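PDB 3ZTH: STU0660 from Streptococcus thermophilus, which probably binds DNA as a large Csn2-type Cas protein with a P-loop-NTPase-like fold, and takes part in CRISPR-mediated bacterial immunity. Local coordinates for residues E68-K71 against R72-H76; L86-M90 against E91-G95; K104-Q108 against V109-G113; K204-D207 against G208-E212; D314-I317 against L318-N322. One frame throughout, in Å; residues are numbered along the deposited sequence.

Overall arrangement
The five contacts follow one another along the chain, each a local one within a continuous run of residues. Interaction 1 lies just before strand 76-80, an outermost strand of the six-stranded mixed sheet, and interaction 4 follows strand 199-204, its neighbour in that sheet; their centres are about 29 Å apart. Interaction 2 ends helix 83-89, and interaction 3, with its centre about 20 Å away, joins helices 97-106 and 109-130. Interaction 5, in helix 312-324, lies on the opposite side of the chain's centre from interaction 3, about 59 Å between centres. The chain is thus elongated, and interactions 4 and 5, about 26 Å between centres, both touch the third subunit of the tetramer.

Interaction 1: E68-K71 against R72-H76; sequences EIVK and RSSYH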
loop_
_atom_site.group_PDB
_atom_site.type_symbol
_atom_site.label_atom_id
_atom_site.label_comp_id
_atom_site.label_asym_id
_atom_site.label_seq_id
_atom_site.Cartn_x
_atom_site.Cartn_y
_atom_site.Cartn_z
ATOM N N GLU A 68 11.743 -38.173 15.731
ATOM C CA GLU A 68 10.766 -37.189 16.164
ATOM C C GLU A 68 10.970 -35.915 15.356
ATOM O O GLU A 68 12.040 -35.694 14.775
ATOM C CB GLU A 68 10.943 -36.881 17.645
ATOM C CG GLU A 68 10.726 -38.069 18.534
ATOM C CD GLU A 68 9.660 -37.807 19.567
ATOM O OE1 GLU A 68 8.522 -37.455 19.164
ATOM O OE2 GLU A 68 9.962 -37.951 20.775
ATOM N N ILE A 69 9.948 -35.069 15.331
ATOM C CA ILE A 69 10.032 -33.828 14.586
ATOM C C ILE A 69 10.837 -32.763 15.312
ATOM O O ILE A 69 10.624 -32.502 16.497
ATOM C CB ILE A 69 8.632 -33.276 14.268
ATOM C CG1 ILE A 69 7.952 -34.183 13.243
ATOM C CG2 ILE A 69 8.736 -31.867 13.729
ATOM C CD1 ILE A 69 6.556 -33.731 12.842
ATOM N N VAL A 70 11.775 -32.163 14.590
ATOM C CA VAL A 70 12.602 -31.102 15.143
ATOM C C VAL A 70 11.845 -29.812 14.879
ATOM O O VAL A 70 11.666 -29.429 13.735
ATOM C CB VAL A 70 13.966 -31.041 14.437
ATOM C CG1 VAL A 70 14.832 -29.957 15.067
ATOM C CG2 VAL A 70 14.649 -32.393 14.521
ATOM N N LYS A 71 11.386 -29.151 15.933
ATOM C CA LYS A 71 10.622 -27.915 15.778
ATOM C C LYS A 71 11.345 -26.851 14.962
ATOM O O LYS A 71 12.550 -26.650 15.106
ATOM C CB LYS A 71 10.260 -27.334 17.145
ATOM C CG LYS A 71 9.379 -28.229 17.984
ATOM C CD LYS A 71 8.978 -27.522 19.263
ATOM C CE LYS A 71 8.145 -28.425 20.159
ATOM N NZ LYS A 71 7.712 -27.707 21.395
ATOM N N ARG A 72 10.589 -26.169 14.107
ATOM C CA ARG A 72 11.137 -25.118 13.262
ATOM C C ARG A 72 11.581 -23.935 14.115
ATOM O O ARG A 72 12.441 -23.148 13.717
ATOM C CB ARG A 72 10.085 -24.663 12.244
ATOM C CG ARG A 72 9.630 -25.764 11.290
ATOM C CD ARG A 72 8.657 -25.240 10.247
ATOM N NE ARG A 72 9.251 -24.182 9.434
ATOM C CZ ARG A 72 8.595 -23.478 8.517
ATOM N NH1 ARG A 72 7.314 -23.718 8.287
ATOM N NH2 ARG A 72 9.218 -22.526 7.831
ATOM N N SER A 73 10.993 -23.830 15.299
ATOM C CA SER A 73 11.297 -22.752 16.232
ATOM C C SER A 73 12.463 -23.135 17.140
ATOM O O SER A 73 12.940 -22.326 17.931
ATOM C CB SER A 73 10.067 -22.467 17.093
ATOM O OG SER A 73 9.729 -23.607 17.872
ATOM N N SER A 74 12.916 -24.374 17.017
ATOM C CA SER A 74 14.000 -24.885 17.842
ATOM C C SER A 74 15.284 -24.045 17.904
ATOM O O SER A 74 16.005 -24.100 18.899
ATOM C CB SER A 74 14.342 -26.310 17.397
ATOM O OG SER A 74 15.298 -26.893 18.261
ATOM N N TYR A 75 15.575 -23.267 16.864
ATOM C CA TYR A 75 16.797 -22.458 16.855
ATOM C C TYR A 75 16.579 -21.021 16.425
ATOM O O TYR A 75 15.601 -20.708 15.755
ATOM C CB TYR A 75 17.831 -23.016 15.862
ATOM C CG TYR A 75 18.282 -24.440 16.057
ATOM C CD1 TYR A 75 19.307 -24.755 16.948
ATOM C CD2 TYR A 75 17.716 -25.471 15.314
ATOM C CE1 TYR A 75 19.759 -26.061 17.085
ATOM C CE2 TYR A 75 18.162 -26.780 15.446
ATOM C CZ TYR A 75 19.182 -27.068 16.333
ATOM O OH TYR A 75 19.613 -28.372 16.469
ATOM N N HIS A 76 17.514 -20.158 16.816
ATOM C CA HIS A 76 17.519 -18.772 16.375
ATOM C C HIS A 76 18.434 -18.943 15.165
ATOM O O HIS A 76 19.659 -18.945 15.291
ATOM C CB HIS A 76 18.178 -17.853 17.404
ATOM C CG HIS A 76 17.248 -17.403 18.486
ATOM N ND1 HIS A 76 17.073 -18.107 19.659
ATOM C CD2 HIS A 76 16.404 -16.345 18.550
ATOM C CE1 HIS A 76 16.159 -17.503 20.398
ATOM N NE2 HIS A 76 15.738 -16.432 19.748
#
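Lys71 and Ser74 are the ends of a type I beta turn that redirects the chain into strand 76-80, an edge strand of the central sheet within this chain. The turn is closed by one backbone hydrogen bond, Ser74 N to Lys71 O at 3.0 Å, with an N-H...O angle of 151°. The amide approaches from above the carbonyl plane, 71° out of it, so it does not use a lone pair in that plane.

Van der Waals contacts across the turn are sparse. Lys71 CB comes within 3.8 Å of Ser73 OG, while the rest of the lysine chain runs extended beyond CG and its end leads away from the turn. The carbon-carbon pair is Val70 CG1 with Ser74 CB, 4.4 Å apart, and Val70 also packs on Phe42 of helix 28-43.

The polar ends look outside the turn. Arg72 bends at its third torsion, and its guanidinium donates from NE to Tyr41 O and from NH2 to Lys45 O, tying the corner to the end of helix 28-43 and the loop beyond. Ser74 has OG anti to its own N (chi1 -174°), beside the carbonyl carbon, and that oxygen lies over one face of the Tyr75 ring, 4.0 Å above its plane and nearer the ring's border than its centre.

Interaction 2: L86-M90 against E91-G95; sequences LLEQM and EYKKG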
loop_
_atom_site.group_PDB
_atom_site.type_symbol
_atom_site.label_atom_id
_atom_site.label_comp_id
_atom_site.label_asym_id
_atom_site.label_seq_id
_atom_site.Cartn_x
_atom_site.Cartn_y
_atom_site.Cartn_z
ATOM N N LEU A 86 25.412 -10.842 5.744
ATOM C CA LEU A 86 26.179 -10.463 6.907
ATOM C C LEU A 86 25.919 -8.988 7.256
ATOM O O LEU A 86 25.651 -8.653 8.417
ATOM C CB LEU A 86 27.657 -10.731 6.646
ATOM C CG LEU A 86 28.541 -10.748 7.893
ATOM C CD1 LEU A 86 29.717 -11.691 7.665
ATOM C CD2 LEU A 86 29.001 -9.330 8.226
ATOM N N LEU A 87 25.983 -8.109 6.260
ATOM C CA LEU A 87 25.713 -6.699 6.514
ATOM C C LEU A 87 24.303 -6.541 7.086
ATOM O O LEU A 87 24.083 -5.765 8.020
ATOM C CB LEU A 87 25.830 -5.887 5.225
ATOM C CG LEU A 87 25.431 -4.406 5.326
ATOM C CD1 LEU A 87 26.299 -3.698 6.359
ATOM C CD2 LEU A 87 25.572 -3.748 3.968
ATOM N N GLU A 88 23.351 -7.290 6.529
ATOM C CA GLU A 88 21.960 -7.233 6.981
ATOM C C GLU A 88 21.782 -7.643 8.437
ATOM O O GLU A 88 20.908 -7.119 9.129
ATOM C CB GLU A 88 21.073 -8.095 6.078
ATOM C CG GLU A 88 20.415 -7.304 4.953
ATOM C CD GLU A 88 19.810 -8.183 3.861
ATOM O OE1 GLU A 88 19.157 -9.203 4.196
ATOM O OE2 GLU A 88 19.981 -7.840 2.665
ATOM N N GLN A 89 22.609 -8.571 8.908
ATOM C CA GLN A 89 22.516 -9.003 10.295
ATOM C C GLN A 89 23.049 -7.938 11.248
ATOM O O GLN A 89 22.796 -7.985 12.452
ATOM C CB GLN A 89 23.285 -10.309 10.516
ATOM C CG GLN A 89 22.583 -11.540 9.988
ATOM C CD GLN A 89 21.159 -11.672 10.496
ATOM O OE1 GLN A 89 20.904 -11.708 11.704
ATOM N NE2 GLN A 89 20.220 -11.749 9.566
HETATM N N MSE A 90 23.780 -6.970 10.708
HETATM C CA MSE A 90 24.339 -5.907 11.534
HETATM C C MSE A 90 23.549 -4.598 11.471
HETATM O O MSE A 90 23.933 -3.591 12.068
HETATM C CB MSE A 90 25.808 -5.701 11.167
HETATM C CG MSE A 90 26.643 -6.914 11.552
HETATM SE SE MSE A 90 28.515 -6.845 11.109
HETATM C CE MSE A 90 29.162 -5.880 12.664
ATOM N N GLU A 91 22.433 -4.626 10.751
ATOM C CA GLU A 91 21.567 -3.463 10.654
ATOM C C GLU A 91 20.433 -3.691 11.657
ATOM O O GLU A 91 20.078 -4.834 11.959
ATOM C CB GLU A 91 21.011 -3.323 9.235
ATOM C CG GLU A 91 22.088 -3.134 8.177
ATOM C CD GLU A 91 21.525 -3.116 6.759
ATOM O OE1 GLU A 91 20.590 -3.903 6.481
ATOM O OE2 GLU A 91 22.025 -2.330 5.920
ATOM N N TYR A 92 19.879 -2.608 12.187
ATOM C CA TYR A 92 18.808 -2.724 13.161
ATOM C C TYR A 92 17.466 -2.911 12.468
ATOM O O TYR A 92 16.820 -1.944 12.071
ATOM C CB TYR A 92 18.778 -1.484 14.053
ATOM C CG TYR A 92 17.822 -1.590 15.211
ATOM C CD1 TYR A 92 18.225 -2.167 16.414
ATOM C CD2 TYR A 92 16.510 -1.124 15.111
ATOM C CE1 TYR A 92 17.347 -2.277 17.494
ATOM C CE2 TYR A 92 15.620 -1.230 16.186
ATOM C CZ TYR A 92 16.050 -1.807 17.376
ATOM O OH TYR A 92 15.201 -1.901 18.456
ATOM N N LYS A 93 17.064 -4.165 12.307
ATOM C CA LYS A 93 15.794 -4.495 11.677
ATOM C C LYS A 93 15.182 -5.635 12.463
ATOM O O LYS A 93 15.809 -6.186 13.365
ATOM C CB LYS A 93 15.988 -4.956 10.234
ATOM C CG LYS A 93 16.534 -3.921 9.274
ATOM C CD LYS A 93 16.858 -4.603 7.943
ATOM C CE LYS A 93 17.562 -3.676 6.957
ATOM N NZ LYS A 93 18.021 -4.421 5.741
ATOM N N LYS A 94 13.956 -5.993 12.110
ATOM C CA LYS A 94 13.274 -7.083 12.788
ATOM C C LYS A 94 14.035 -8.400 12.658
ATOM O O LYS A 94 14.325 -8.859 11.551
ATOM C CB LYS A 94 11.867 -7.259 12.216
ATOM C CG LYS A 94 11.164 -8.512 12.710
ATOM C CD LYS A 94 9.802 -8.686 12.057
ATOM C CE LYS A 94 9.098 -9.937 12.567
ATOM N NZ LYS A 94 7.686 -10.009 12.080
ATOM N N GLY A 95 14.371 -8.991 13.798
ATOM C CA GLY A 95 15.054 -10.274 13.813
ATOM C C GLY A 95 16.539 -10.382 13.515
ATOM O O GLY A 95 17.083 -11.487 13.573
#
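Glu91 OE1 takes the shortest sound polar bond here, a salt bridge from Lys93 NZ at 2.7 Å, and the ammonium meets it nearly along the C-O axis. Both side chains are extended beyond CG, which lets them meet two residues apart although the backbone between them is irregular. The same oxygen lies 3.7 Å from Glu88 CG, and Lys93 NZ is 3.8 Å from that carbon, so the methylene of Glu88 sits against the ion pair.

Glu91 folds back over the last turn of helix 83-89. With CG beside its backbone N (chi1 -61°), the chain passes the helix end: CG is 3.3 Å from Leu87 O, and OE2 reaches 4.0 Å from Leu87 CG. The carboxylate planes of Glu88 and Glu91 are only 19° apart, but their charged atoms do not touch. Glu91 N adds a weak backbone bond to Glu88 O at 3.3 Å.

On either side in sequence, Tyr92 turns away to hydrogen-bond Asp152 and Arg103 through OH, and Met90, a selenomethionine, packs on helix 177-192 while its carbonyl accepts a hydrogen bond from Tyr142 of the second subunit.

Lys93 thus pairs directly with Glu91 and lies farther from the Glu88 carboxylate, which also has a long, weak pairing with Lys84. Lys93 probably offsets the like charges of the two acids, and solvent at this surface site would be expected to weaken the pair.

Interaction 3: K104-Q108 against V109-G113; sequences KIVNQ and VDIVG
Gln108 O receives the amides of the third and fourth residues of helix 109-130: Val112 N at 2.9 Å and 160°, and Ile111 N in a weak, bent bond. Just before it, Asn107 is the centre of an inverse gamma turn, which breaks the chain out of helix 97-106.

Gln108 turns its side chain back to the helix just left. CG lies beside the backbone N (chi1 -64°) and the chain runs on extended, so that NE2 donates to Ile105 O at 2.8 Å with an angle of 157°. The carbonyl oxygen lies close to the amide plane, and the donor is in the carbonyl plane, so the bond is flat at both ends.

The CB of Ile111 is directed toward residues 104-108. Its CD1 touches Val106 O at 3.5 Å, and its CG2 lies 4.2 Å from Val106 CG1. Val112 CG2 rests 3.5 Å from Gln108 O.

Val106 also packs on Leu151 and Leu155 of helix 151-157 and on Met129 of the second subunit, where Gln108 meets His132. Here one helix ends and the next begins within two residues: a short linker between consecutive helices, with Gln108 at the N-cap position of the second.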
loop_
_atom_site.group_PDB
_atom_site.type_symbol
_atom_site.label_atom_id
_atom_site.label_comp_id
_atom_site.label_asym_id
_atom_site.label_seq_id
_atom_site.Cartn_x
_atom_site.Cartn_y
_atom_site.Cartn_z
ATOM N N LYS A 104 20.263 -4.698 23.917
ATOM C CA LYS A 104 20.885 -4.992 25.206
ATOM C C LYS A 104 21.764 -3.817 25.630
ATOM O O LYS A 104 21.836 -3.469 26.812
ATOM C CB LYS A 104 21.745 -6.254 25.104
ATOM C CG LYS A 104 21.008 -7.503 24.622
ATOM C CD LYS A 104 20.261 -8.226 25.737
ATOM C CE LYS A 104 19.709 -9.558 25.225
ATOM N NZ LYS A 104 19.127 -10.405 26.306
ATOM N N ILE A 105 22.426 -3.212 24.648
ATOM C CA ILE A 105 23.317 -2.080 24.878
ATOM C C ILE A 105 22.576 -0.802 25.232
ATOM O O ILE A 105 22.940 -0.111 26.178
ATOM C CB ILE A 105 24.201 -1.806 23.634
ATOM C CG1 ILE A 105 25.315 -2.851 23.549
ATOM C CG2 ILE A 105 24.775 -0.390 23.686
ATOM C CD1 ILE A 105 26.319 -2.582 22.454
ATOM N N VAL A 106 21.542 -0.489 24.461
ATOM C CA VAL A 106 20.750 0.713 24.681
ATOM C C VAL A 106 20.074 0.692 26.042
ATOM O O VAL A 106 19.832 1.736 26.645
ATOM C CB VAL A 106 19.676 0.866 23.591
ATOM C CG1 VAL A 106 18.820 2.079 23.867
ATOM C CG2 VAL A 106 20.338 1.009 22.240
ATOM N N ASN A 107 19.772 -0.505 26.520
ATOM C CA ASN A 107 19.129 -0.667 27.812
ATOM C C ASN A 107 20.108 -0.438 28.969
ATOM O O ASN A 107 20.725 -1.379 29.469
ATOM C CB ASN A 107 18.533 -2.069 27.902
ATOM C CG ASN A 107 17.881 -2.332 29.228
ATOM O OD1 ASN A 107 16.983 -1.602 29.644
ATOM N ND2 ASN A 107 18.327 -3.381 29.907
ATOM N N GLN A 108 20.248 0.819 29.383
ATOM C CA GLN A 108 21.137 1.189 30.484
ATOM C C GLN A 108 20.649 2.461 31.164
ATOM O O GLN A 108 20.406 3.467 30.501
ATOM C CB GLN A 108 22.560 1.423 29.983
ATOM C CG GLN A 108 23.228 0.206 29.394
ATOM C CD GLN A 108 24.702 0.437 29.136
ATOM O OE1 GLN A 108 25.511 0.470 30.068
ATOM N NE2 GLN A 108 25.060 0.615 27.866
ATOM N N VAL A 109 20.518 2.410 32.488
ATOM C CA VAL A 109 20.055 3.556 33.269
ATOM C C VAL A 109 20.668 4.849 32.755
ATOM O O VAL A 109 20.034 5.905 32.763
ATOM C CB VAL A 109 20.415 3.396 34.762
ATOM C CG1 VAL A 109 19.965 4.622 35.538
ATOM C CG2 VAL A 109 19.752 2.148 35.326
ATOM N N ASP A 110 21.912 4.751 32.309
ATOM C CA ASP A 110 22.638 5.890 31.771
ATOM C C ASP A 110 21.926 6.466 30.539
ATOM O O ASP A 110 21.647 7.664 30.478
ATOM C CB ASP A 110 24.069 5.440 31.440
ATOM C CG ASP A 110 24.630 6.104 30.200
ATOM O OD1 ASP A 110 24.677 7.352 30.158
ATOM O OD2 ASP A 110 25.031 5.367 29.271
ATOM N N ILE A 111 21.618 5.603 29.574
ATOM C CA ILE A 111 20.949 6.020 28.341
ATOM C C ILE A 111 19.477 6.345 28.557
ATOM O O ILE A 111 18.993 7.386 28.111
ATOM C CB ILE A 111 21.040 4.927 27.258
ATOM C CG1 ILE A 111 22.506 4.622 26.951
ATOM C CG2 ILE A 111 20.315 5.378 25.999
ATOM C CD1 ILE A 111 22.697 3.527 25.934
ATOM N N VAL A 112 18.770 5.440 29.225
ATOM C CA VAL A 112 17.353 5.617 29.517
ATOM C C VAL A 112 17.059 7.039 29.994
ATOM O O VAL A 112 15.996 7.597 29.705
ATOM C CB VAL A 112 16.890 4.618 30.604
ATOM C CG1 VAL A 112 15.466 4.930 31.033
ATOM C CG2 VAL A 112 16.981 3.195 30.071
ATOM N N GLY A 113 18.013 7.618 30.721
ATOM C CA GLY A 113 17.849 8.966 31.236
ATOM C C GLY A 113 17.731 10.001 30.139
ATOM O O GLY A 113 16.955 10.950 30.251
#

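Interaction 4: K204-D207 against G208-E212; sequences KNID and GFISE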
loop_
_atom_site.group_PDB
_atom_site.type_symbol
_atom_site.label_atom_id
_atom_site.label_comp_id
_atom_site.label_asym_id
_atom_site.label_seq_id
_atom_site.Cartn_x
_atom_site.Cartn_y
_atom_site.Cartn_z
ATOM N N LYS A 204 27.730 -20.579 3.825
ATOM C CA LYS A 204 28.167 -21.152 2.563
ATOM C C LYS A 204 28.544 -20.033 1.603
ATOM O O LYS A 204 28.176 -18.886 1.818
ATOM C CB LYS A 204 27.081 -22.055 1.959
ATOM C CG LYS A 204 26.023 -21.369 1.121
ATOM C CD LYS A 204 25.123 -22.421 0.462
ATOM C CE LYS A 204 24.234 -21.823 -0.643
ATOM N NZ LYS A 204 23.214 -20.863 -0.143
ATOM N N ASN A 205 29.307 -20.376 0.569
ATOM C CA ASN A 205 29.758 -19.422 -0.449
ATOM C C ASN A 205 30.873 -18.494 -0.008
ATOM O O ASN A 205 31.348 -17.700 -0.796
ATOM C CB ASN A 205 28.597 -18.557 -0.938
ATOM C CG ASN A 205 27.442 -19.374 -1.444
ATOM O OD1 ASN A 205 27.605 -20.215 -2.326
ATOM N ND2 ASN A 205 26.258 -19.132 -0.893
ATOM N N ILE A 206 31.298 -18.583 1.240
ATOM C CA ILE A 206 32.352 -17.704 1.730
ATOM C C ILE A 206 33.774 -18.144 1.380
ATOM O O ILE A 206 34.646 -17.300 1.158
ATOM C CB ILE A 206 32.229 -17.524 3.253
ATOM C CG1 ILE A 206 30.889 -16.865 3.568
ATOM C CG2 ILE A 206 33.365 -16.668 3.783
ATOM C CD1 ILE A 206 30.613 -15.621 2.723
ATOM N N ASP A 207 34.009 -19.453 1.332
ATOM C CA ASP A 207 35.332 -19.975 0.998
ATOM C C ASP A 207 35.941 -19.299 -0.219
ATOM O O ASP A 207 37.144 -19.042 -0.262
ATOM C CB ASP A 207 35.280 -21.473 0.698
ATOM C CG ASP A 207 34.985 -22.292 1.909
ATOM O OD1 ASP A 207 35.128 -21.757 3.028
ATOM O OD2 ASP A 207 34.624 -23.477 1.748
ATOM N N GLY A 208 35.113 -19.031 -1.220
ATOM C CA GLY A 208 35.625 -18.425 -2.429
ATOM C C GLY A 208 36.048 -16.983 -2.286
ATOM O O GLY A 208 36.813 -16.487 -3.109
ATOM N N PHE A 209 35.576 -16.314 -1.238
ATOM C CA PHE A 209 35.889 -14.903 -1.046
ATOM C C PHE A 209 37.100 -14.574 -0.178
ATOM O O PHE A 209 37.482 -13.415 -0.073
ATOM C CB PHE A 209 34.657 -14.173 -0.513
ATOM C CG PHE A 209 33.390 -14.497 -1.264
ATOM C CD1 PHE A 209 33.435 -14.866 -2.612
ATOM C CD2 PHE A 209 32.146 -14.402 -0.631
ATOM C CE1 PHE A 209 32.260 -15.134 -3.322
ATOM C CE2 PHE A 209 30.962 -14.666 -1.328
ATOM C CZ PHE A 209 31.017 -15.033 -2.678
ATOM N N ILE A 210 37.704 -15.576 0.445
ATOM C CA ILE A 210 38.884 -15.324 1.259
ATOM C C ILE A 210 39.911 -16.417 1.056
ATOM O O ILE A 210 39.571 -17.535 0.678
ATOM C CB ILE A 210 38.547 -15.220 2.763
ATOM C CG1 ILE A 210 37.935 -16.523 3.270
ATOM C CG2 ILE A 210 37.568 -14.077 2.994
ATOM C CD1 ILE A 210 37.619 -16.472 4.749
ATOM N N SER A 211 41.173 -16.083 1.301
ATOM C CA SER A 211 42.272 -17.029 1.141
ATOM C C SER A 211 42.183 -18.166 2.149
ATOM O O SER A 211 41.400 -18.113 3.099
ATOM C CB SER A 211 43.613 -16.315 1.326
ATOM O OG SER A 211 43.807 -15.930 2.681
ATOM N N GLU A 212 42.989 -19.196 1.939
ATOM C CA GLU A 212 43.003 -20.320 2.862
ATOM C C GLU A 212 43.530 -19.848 4.220
ATOM O O GLU A 212 43.094 -20.331 5.259
ATOM C CB GLU A 212 43.871 -21.456 2.299
ATOM C CG GLU A 212 43.125 -22.374 1.327
ATOM C CD GLU A 212 44.046 -23.292 0.539
ATOM O OE1 GLU A 212 44.978 -23.873 1.139
ATOM O OE2 GLU A 212 43.826 -23.441 -0.684
#
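Phe209 leans back over the residues that precede it, and its side chain can be followed outward. CB sits 3.5 Å from Ile206 O. From there CG, held beside the backbone N (chi1 -47°), leads into a ring that covers Asn205 O. That oxygen lies 3.1 Å above the ring plane, displaced from the ring centre, with CE2 its nearest ring atom. CD2 meets Ile206 CD1 at 3.9 Å, the two side chains crossing at about a right angle. Farther out, the ring meets Phe83 of its own chain and Tyr32 of the third subunit.

The backbone beneath supports this. Phe209 N donates to Ile206 O at 2.8 Å with an angle of 150°, arriving from above the carbonyl plane. Ile210 has CG1 between its N and carbonyl carbon (chi1 61°), and its CD1 comes 4.4 Å from Ile206 CG2; both isoleucines also pack on Leu181.

The polar side chains look elsewhere. Asn205 ND2 donates to Ser81 O, and Asp207 OD2 accepts from Ser239 N, one residue before the magnesium ligand Asp240.

The loop runs on to Ser211, at the N-cap position of helix 212-228, whose OG accepts from Ser214 N. It is the strand-to-helix connection after strand 199-204, in a core consistent with the P-loop NTPase clan, leading to Glu212, which binds magnesium in a structure of this protein, although no ion is bound to it in this chain.

Interaction 5: D314-I317 against L318-N322; sequences DSVI and LNILN
Val316 and Ile320 run alongside each other in the same direction, with Val316 CG1 3.8 Å from Ile320 CD1. One position on, Ile317 and Leu321 repeat the pairing: Ile317 CG2 touches Leu321 CD1, also at 3.8 Å. In Ile317, chi1 of -63° sets CG1 opposite the carbonyl carbon and leaves the branch methyl CG2 on the side of Leu321. Leu321 CG and Ile320 CG1 each rest 3.4 Å from the carbonyl oxygen four residues back, Ile317 O and Val316 O respectively.

Four i to i+4 backbone bonds hold these pairs in step. Leu321 N reaches Ile317 O at 2.8 Å and Ile320 N reaches Val316 O at 2.9 Å, both nearly along the C=O direction; Leu318 N and Asn319 N bond Asp314 O and Ser315 O with the donor tilted somewhat more from the carbonyl plane. This is regular alpha helix, the middle of helix 312-324, and its i/i+4 pairs line up along the helix.

Neighbouring helices cover these side chains. Ile317, Ile320 and Leu321 all pack on Val274 of helix 267-277, and Leu321 also meets Leu293 of helix 286-296. Leu318, whose end leads away from the preceding turn, touches Val296, Leu300 and Ile331.

Polar side chains add bonds to the surroundings. Asp314 OD1 bonds Ser292 OG, and Asp314 OD2 bonds Ser309 OG of the third subunit. Ser315 OG bonds Ser311 O, while Asn319 OD1 accepts from Ile331 N. Phe345 of the third subunit packs against Val316 and Ile320.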
loop_
_atom_site.group_PDB
_atom_site.type_symbol
_atom_site.label_atom_id
_atom_site.label_comp_id
_atom_site.label_asym_id
_atom_site.label_seq_id
_atom_site.Cartn_x
_atom_site.Cartn_y
_atom_site.Cartn_z
ATOM N N ASP A 314 47.777 -39.699 -1.349
ATOM C CA ASP A 314 46.389 -39.331 -1.160
ATOM C C ASP A 314 45.471 -40.256 -1.954
ATOM O O ASP A 314 44.356 -40.561 -1.515
ATOM C CB ASP A 314 46.155 -37.865 -1.552
ATOM C CG ASP A 314 46.759 -36.878 -0.543
ATOM O OD1 ASP A 314 47.082 -37.286 0.596
ATOM O OD2 ASP A 314 46.901 -35.683 -0.881
ATOM N N SER A 315 45.944 -40.718 -3.111
ATOM C CA SER A 315 45.155 -41.612 -3.963
ATOM C C SER A 315 44.951 -42.934 -3.243
ATOM O O SER A 315 43.876 -43.528 -3.302
ATOM C CB SER A 315 45.868 -41.867 -5.293
ATOM O OG SER A 315 46.109 -40.661 -5.988
ATOM N N VAL A 316 45.994 -43.391 -2.564
ATOM C CA VAL A 316 45.922 -44.636 -1.820
ATOM C C VAL A 316 44.918 -44.506 -0.675
ATOM O O VAL A 316 44.011 -45.330 -0.544
ATOM C CB VAL A 316 47.317 -45.019 -1.262
ATOM C CG1 VAL A 316 47.217 -46.228 -0.331
ATOM C CG2 VAL A 316 48.242 -45.331 -2.422
ATOM N N ILE A 317 45.091 -43.473 0.150
ATOM C CA ILE A 317 44.201 -43.229 1.280
ATOM C C ILE A 317 42.758 -43.127 0.786
ATOM O O ILE A 317 41.843 -43.685 1.389
ATOM C CB ILE A 317 44.592 -41.919 2.009
ATOM C CG1 ILE A 317 46.004 -42.055 2.578
ATOM C CG2 ILE A 317 43.582 -41.594 3.104
ATOM C CD1 ILE A 317 46.139 -43.147 3.601
ATOM N N LEU A 318 42.564 -42.416 -0.319
ATOM C CA LEU A 318 41.239 -42.261 -0.904
ATOM C C LEU A 318 40.621 -43.628 -1.197
ATOM O O LEU A 318 39.470 -43.895 -0.832
ATOM C CB LEU A 318 41.336 -41.427 -2.191
ATOM C CG LEU A 318 40.170 -41.228 -3.179
ATOM C CD1 LEU A 318 38.846 -41.615 -2.591
ATOM C CD2 LEU A 318 40.141 -39.781 -3.609
ATOM N N ASN A 319 41.393 -44.492 -1.848
ATOM C CA ASN A 319 40.927 -45.825 -2.200
ATOM C C ASN A 319 40.568 -46.634 -0.975
ATOM O O ASN A 319 39.523 -47.292 -0.932
ATOM C CB ASN A 319 41.994 -46.567 -3.007
ATOM C CG ASN A 319 42.036 -46.125 -4.457
ATOM O OD1 ASN A 319 41.328 -45.198 -4.857
ATOM N ND2 ASN A 319 42.863 -46.790 -5.255
ATOM N N ILE A 320 41.436 -46.587 0.025
ATOM C CA ILE A 320 41.203 -47.332 1.250
ATOM C C ILE A 320 39.958 -46.821 1.962
ATOM O O ILE A 320 39.098 -47.615 2.367
ATOM C CB ILE A 320 42.443 -47.265 2.187
ATOM C CG1 ILE A 320 43.627 -47.968 1.516
ATOM C CG2 ILE A 320 42.142 -47.938 3.505
ATOM C CD1 ILE A 320 44.942 -47.871 2.276
ATOM N N LEU A 321 39.841 -45.499 2.095
ATOM C CA LEU A 321 38.683 -44.923 2.767
ATOM C C LEU A 321 37.400 -45.338 2.081
ATOM O O LEU A 321 36.445 -45.762 2.744
ATOM C CB LEU A 321 38.783 -43.399 2.824
ATOM C CG LEU A 321 39.752 -42.877 3.889
ATOM C CD1 LEU A 321 39.860 -41.371 3.784
ATOM C CD2 LEU A 321 39.277 -43.292 5.281
ATOM N N ASN A 322 37.367 -45.228 0.759
ATOM C CA ASN A 322 36.171 -45.631 0.032
ATOM C C ASN A 322 35.797 -47.059 0.401
ATOM O O ASN A 322 34.640 -47.355 0.683
ATOM C CB ASN A 322 36.393 -45.524 -1.469
ATOM C CG ASN A 322 35.758 -44.291 -2.051
ATOM O OD1 ASN A 322 36.027 -43.921 -3.195
ATOM N ND2 ASN A 322 34.898 -43.643 -1.265
#